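Local coordinates for YfdX protein (Salmonella enterica I, PDB 6A02) that is of unknown molecular function but appears to act in both the bacterial response to antibiotic stress and virulence, at residues 10-15 and 127-132; 140-145 and 163-168. All blocks are in the same frame, centred on the assembly; numbering follows the deposited sequence.

Contact 1: 10-15 and 127-132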
# COMPACT_ATOMS: atom_id res chain seq x y z
N VAL A 10 -15.16 -17.66 -3.12
CA VAL A 10 -14.37 -18.60 -2.34
C VAL A 10 -12.89 -18.42 -2.63
O VAL A 10 -12.50 -17.98 -3.72
CB VAL A 10 -14.78 -20.08 -2.57
CG1 VAL A 10 -16.23 -20.31 -2.16
CG2 VAL A 10 -14.56 -20.48 -4.02
N THR A 11 -12.07 -18.80 -1.66
CA THR A 11 -10.62 -18.81 -1.83
C THR A 11 -10.19 -20.00 -2.70
O THR A 11 -11.00 -20.83 -3.12
CB THR A 11 -9.93 -18.92 -0.47
OG1 THR A 11 -10.19 -20.21 0.08
CG2 THR A 11 -10.44 -17.84 0.48
N LEU A 12 -8.88 -20.08 -2.96
CA LEU A 12 -8.36 -21.21 -3.73
C LEU A 12 -8.65 -22.54 -3.05
O LEU A 12 -8.83 -23.56 -3.74
CB LEU A 12 -6.86 -21.05 -3.97
CG LEU A 12 -6.43 -19.86 -4.84
CD1 LEU A 12 -4.91 -19.74 -4.89
CD2 LEU A 12 -7.02 -19.97 -6.24
N ASN A 13 -8.71 -22.55 -1.72
CA ASN A 13 -9.02 -23.75 -0.95
C ASN A 13 -10.52 -23.91 -0.70
O ASN A 13 -10.90 -24.74 0.14
CB ASN A 13 -8.29 -23.73 0.40
CG ASN A 13 -6.91 -24.30 0.31
OD1 ASN A 13 -5.93 -23.57 0.16
ND2 ASN A 13 -6.80 -25.63 0.41
N ASN A 14 -11.36 -23.13 -1.38
CA ASN A 14 -12.82 -23.25 -1.34
C ASN A 14 -13.43 -22.76 -0.03
O ASN A 14 -14.54 -23.16 0.32
CB ASN A 14 -13.32 -24.66 -1.68
CG ASN A 14 -12.84 -25.13 -3.05
OD1 ASN A 14 -12.84 -24.37 -4.02
ND2 ASN A 14 -12.42 -26.39 -3.12
N ASP A 15 -12.74 -21.88 0.70
CA ASP A 15 -13.32 -21.27 1.89
C ASP A 15 -14.07 -20.00 1.50
O ASP A 15 -13.62 -19.25 0.62
CB ASP A 15 -12.22 -20.95 2.90
CG ASP A 15 -11.45 -22.19 3.32
OD1 ASP A 15 -12.11 -23.20 3.67
OD2 ASP A 15 -10.20 -22.17 3.27
N VAL A 127 2.91 -18.88 -7.03
CA VAL A 127 1.61 -18.24 -6.79
C VAL A 127 1.44 -18.04 -5.29
O VAL A 127 1.62 -18.98 -4.50
CB VAL A 127 0.45 -19.07 -7.36
CG1 VAL A 127 -0.88 -18.41 -7.03
CG2 VAL A 127 0.59 -19.21 -8.86
N ILE A 128 1.07 -16.83 -4.90
CA ILE A 128 0.74 -16.49 -3.52
C ILE A 128 -0.69 -15.97 -3.51
O ILE A 128 -1.07 -15.18 -4.38
CB ILE A 128 1.71 -15.41 -2.99
CG1 ILE A 128 3.10 -16.00 -2.77
CG2 ILE A 128 1.17 -14.77 -1.71
CD1 ILE A 128 3.19 -16.88 -1.55
N GLU A 129 -1.48 -16.42 -2.54
CA GLU A 129 -2.84 -15.92 -2.39
C GLU A 129 -2.87 -14.92 -1.23
O GLU A 129 -2.43 -15.24 -0.12
CB GLU A 129 -3.81 -17.07 -2.12
CG GLU A 129 -5.23 -16.60 -2.01
CD GLU A 129 -6.21 -17.69 -1.65
OE1 GLU A 129 -5.84 -18.60 -0.87
OE2 GLU A 129 -7.35 -17.62 -2.13
N ASN A 130 -3.39 -13.72 -1.50
CA ASN A 130 -3.47 -12.66 -0.50
C ASN A 130 -4.91 -12.58 -0.01
O ASN A 130 -5.80 -12.17 -0.76
CB ASN A 130 -3.05 -11.32 -1.09
CG ASN A 130 -1.75 -11.40 -1.82
OD1 ASN A 130 -0.70 -11.62 -1.23
ND2 ASN A 130 -1.81 -11.19 -3.14
N GLN A 131 -5.13 -12.94 1.24
CA GLN A 131 -6.46 -12.93 1.82
C GLN A 131 -6.61 -11.70 2.70
O GLN A 131 -5.90 -11.57 3.71
CB GLN A 131 -6.70 -14.21 2.63
CG GLN A 131 -6.71 -15.48 1.77
CD GLN A 131 -7.08 -16.71 2.56
OE1 GLN A 131 -7.38 -16.63 3.76
NE2 GLN A 131 -7.06 -17.86 1.90
N GLU A 132 -7.51 -10.81 2.32
CA GLU A 132 -7.82 -9.63 3.11
C GLU A 132 -8.79 -10.04 4.21
O GLU A 132 -9.81 -10.68 3.93
CB GLU A 132 -8.45 -8.58 2.21
CG GLU A 132 -8.69 -7.26 2.90
CD GLU A 132 -9.36 -6.22 2.02
OE1 GLU A 132 -9.67 -6.53 0.85
OE2 GLU A 132 -9.58 -5.09 2.50
O HOH W 1 -8.79 -20.39 2.43
O HOH W 2 -7.11 -20.64 -0.04

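Contact 2: 140-145 and 163-168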
# COMPACT_ATOMS: atom_id res chain seq x y z
N ARG A 140 -17.45 -4.41 13.92
CA ARG A 140 -18.83 -4.10 14.28
C ARG A 140 -18.88 -3.00 15.33
O ARG A 140 -19.66 -2.04 15.21
CB ARG A 140 -19.54 -5.35 14.82
CG ARG A 140 -19.97 -6.31 13.75
CD ARG A 140 -20.39 -7.62 14.39
NE ARG A 140 -21.01 -8.53 13.43
CZ ARG A 140 -21.29 -9.80 13.69
NH1 ARG A 140 -20.99 -10.31 14.88
NH2 ARG A 140 -21.87 -10.56 12.77
N LYS A 141 -18.04 -3.11 16.36
CA LYS A 141 -18.04 -2.12 17.44
C LYS A 141 -17.62 -0.75 16.92
O LYS A 141 -18.21 0.27 17.31
CB LYS A 141 -17.14 -2.57 18.59
CG LYS A 141 -17.16 -1.62 19.79
CD LYS A 141 -16.37 -2.19 20.96
CE LYS A 141 -16.30 -1.22 22.12
NZ LYS A 141 -15.33 -1.69 23.16
N ASP A 142 -16.61 -0.69 16.06
CA ASP A 142 -16.22 0.59 15.46
C ASP A 142 -17.40 1.25 14.75
O ASP A 142 -17.63 2.45 14.89
CB ASP A 142 -15.08 0.40 14.45
CG ASP A 142 -13.75 0.02 15.09
OD1 ASP A 142 -13.57 0.21 16.31
OD2 ASP A 142 -12.87 -0.44 14.32
N VAL A 143 -18.16 0.47 13.97
CA VAL A 143 -19.25 1.05 13.18
C VAL A 143 -20.37 1.54 14.09
O VAL A 143 -20.85 2.66 13.95
CB VAL A 143 -19.76 0.06 12.13
CG1 VAL A 143 -20.97 0.63 11.40
CG2 VAL A 143 -18.65 -0.25 11.16
N THR A 144 -20.80 0.68 15.02
CA THR A 144 -21.91 1.06 15.89
C THR A 144 -21.53 2.26 16.75
O THR A 144 -22.33 3.18 16.94
CB THR A 144 -22.32 -0.12 16.76
OG1 THR A 144 -22.81 -1.17 15.91
CG2 THR A 144 -23.42 0.29 17.72
N THR A 145 -20.30 2.26 17.27
CA THR A 145 -19.86 3.39 18.09
C THR A 145 -19.72 4.65 17.25
O THR A 145 -20.08 5.74 17.71
CB THR A 145 -18.56 3.04 18.83
OG1 THR A 145 -18.74 1.82 19.56
CG2 THR A 145 -18.22 4.15 19.82
N LYS A 163 -11.65 5.23 10.58
CA LYS A 163 -10.29 5.01 10.11
C LYS A 163 -9.66 3.82 10.82
O LYS A 163 -8.98 3.00 10.19
CB LYS A 163 -9.45 6.28 10.33
CG LYS A 163 -8.01 6.18 9.78
CD LYS A 163 -8.04 5.88 8.27
CE LYS A 163 -6.65 5.90 7.64
NZ LYS A 163 -6.74 5.76 6.15
N SER A 164 -9.89 3.71 12.14
CA SER A 164 -9.39 2.56 12.89
C SER A 164 -9.93 1.25 12.32
O SER A 164 -9.18 0.27 12.20
CB SER A 164 -9.78 2.69 14.35
OG SER A 164 -9.27 1.59 15.07
N ALA A 165 -11.21 1.22 11.95
CA ALA A 165 -11.74 0.01 11.32
C ALA A 165 -10.98 -0.32 10.04
O ALA A 165 -10.64 -1.49 9.79
CB ALA A 165 -13.24 0.17 11.04
N GLN A 166 -10.70 0.68 9.21
CA GLN A 166 -9.96 0.44 7.98
C GLN A 166 -8.54 -0.02 8.27
O GLN A 166 -8.00 -0.88 7.56
CB GLN A 166 -9.91 1.72 7.15
CG GLN A 166 -11.25 2.11 6.57
CD GLN A 166 -11.15 3.33 5.69
OE1 GLN A 166 -11.42 3.27 4.49
NE2 GLN A 166 -10.73 4.45 6.28
N ASP A 167 -7.90 0.57 9.28
CA ASP A 167 -6.54 0.19 9.62
C ASP A 167 -6.47 -1.22 10.18
O ASP A 167 -5.37 -1.79 10.24
CB ASP A 167 -5.95 1.16 10.64
CG ASP A 167 -5.66 2.52 10.06
OD1 ASP A 167 -5.56 2.62 8.82
OD2 ASP A 167 -5.52 3.47 10.85
N GLY A 168 -7.61 -1.78 10.59
CA GLY A 168 -7.66 -3.15 11.07
C GLY A 168 -7.69 -4.20 9.98
O GLY A 168 -7.60 -5.39 10.29
O HOH W 3 -10.56 -0.80 15.15

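Contact 1: 10-15 and 127-132
E129 reaches from strand 125-135 into the type I turn of T11 to N14, a worked example of a buried carboxylate capturing a loop. Its CG lies anti to the backbone N (chi1 -177°) and the chain beyond stays extended, which carries the acid well clear of the strand. Near the root, CB packs against L12 CD1 at 4.0 Å. Farther out, CD lies 3.9 Å from L12 CG, the two side chains sliding past each other in opposite directions.

At the tip the two oxygens divide the work. OE2 accepts the amide of L12, with L12 N to E129 OE2 at 3.0 Å; the donor comes in on the syn side, 31° out of the carboxylate plane, and the bond is fairly straight at 165°. The same OE2 rests 3.3 Å from T11 CB and is hydrogen-bonded to S83 OG of the adjacent strand. OE1 is met from above the carboxylate plane by the amide of Q131, NE2 to E129 OE1 being 3.1 Å, and it also receives a water held by N13 N. Q131 NE2 also lies 3.7 Å from T11 CG2, the two side chains crossing at about a right angle, and donates to a second water, which reaches T11 OG1. F33 of a second subunit packs on E129.

Two amide N-H groups, the S83 hydroxyl and a water thus gather round a buried acid whose aliphatic stem is covered by leucine. Such surroundings would fit an ionised carboxylate, with its charge probably stabilised by donors from the turn, the sheet and the water between them.

Contact 2: 140-145 and 163-168
S164 and A165, on helix 155-167, meet a single side chain across the contact, that of D142 on helix 136-151, and so illustrate how a small residue lets two helices come close around a carboxylate. S164 comes first. Its OG, anti to the backbone N (chi1 -179°), engages D142 through a water rather than directly: the water lies 2.7 Å from S164 OG and donates to D142 OD2 at 2.5 Å. The carbonyl carbon of S164, atom C, is 3.9 Å from D142 OD2.

A165 makes the closest approach. D142 OD2 sits 3.2 Å from A165 CA and 3.4 Å from A165 CB, so the oxygen rests on the alanine's aliphatic surface; A165 N is near too, but the angle is too poor for a hydrogen bond. D142 CB completes the packing at 3.9 Å from A165 CB. With only a methyl to accommodate, the CA atoms of D142 and A165 stand 6.1 Å apart. Next, Q166 turns to another neighbour, I28 of helix 19-36. At G168 the amide hydrogen-bonds back to A165 O, 3.1 Å from G168 N, just before strand 170-175.

The two helices run roughly antiparallel as a helical hairpin, with L161 also touching D142 and T145. I28 meets V143 too, and helix 40-54 covers V143 through E51 and L54. A third subunit adds A88 against S164 and a salt bridge from its D90 to K141, making the hairpin part of a subunit interface.

From the N terminus, the loop at 10-15 leads into helix 19-36; 111 residues, just over half of them helical, separate it from segment 127-132 on strand 125-135, which closes contact 1. This long-range closure ties the start of the chain to the middle strand of the antiparallel sheet. The same strand runs straight into helix 136-151, where contact 2 opens; it closes after only 17 residues, on helix 155-167. The contacts therefore stand in series, neither nested nor crossed. Their centres lie 24 Å apart on opposite sides of the chain's centre: contact 1 fastens loop to sheet, contact 2 pairs consecutive helices.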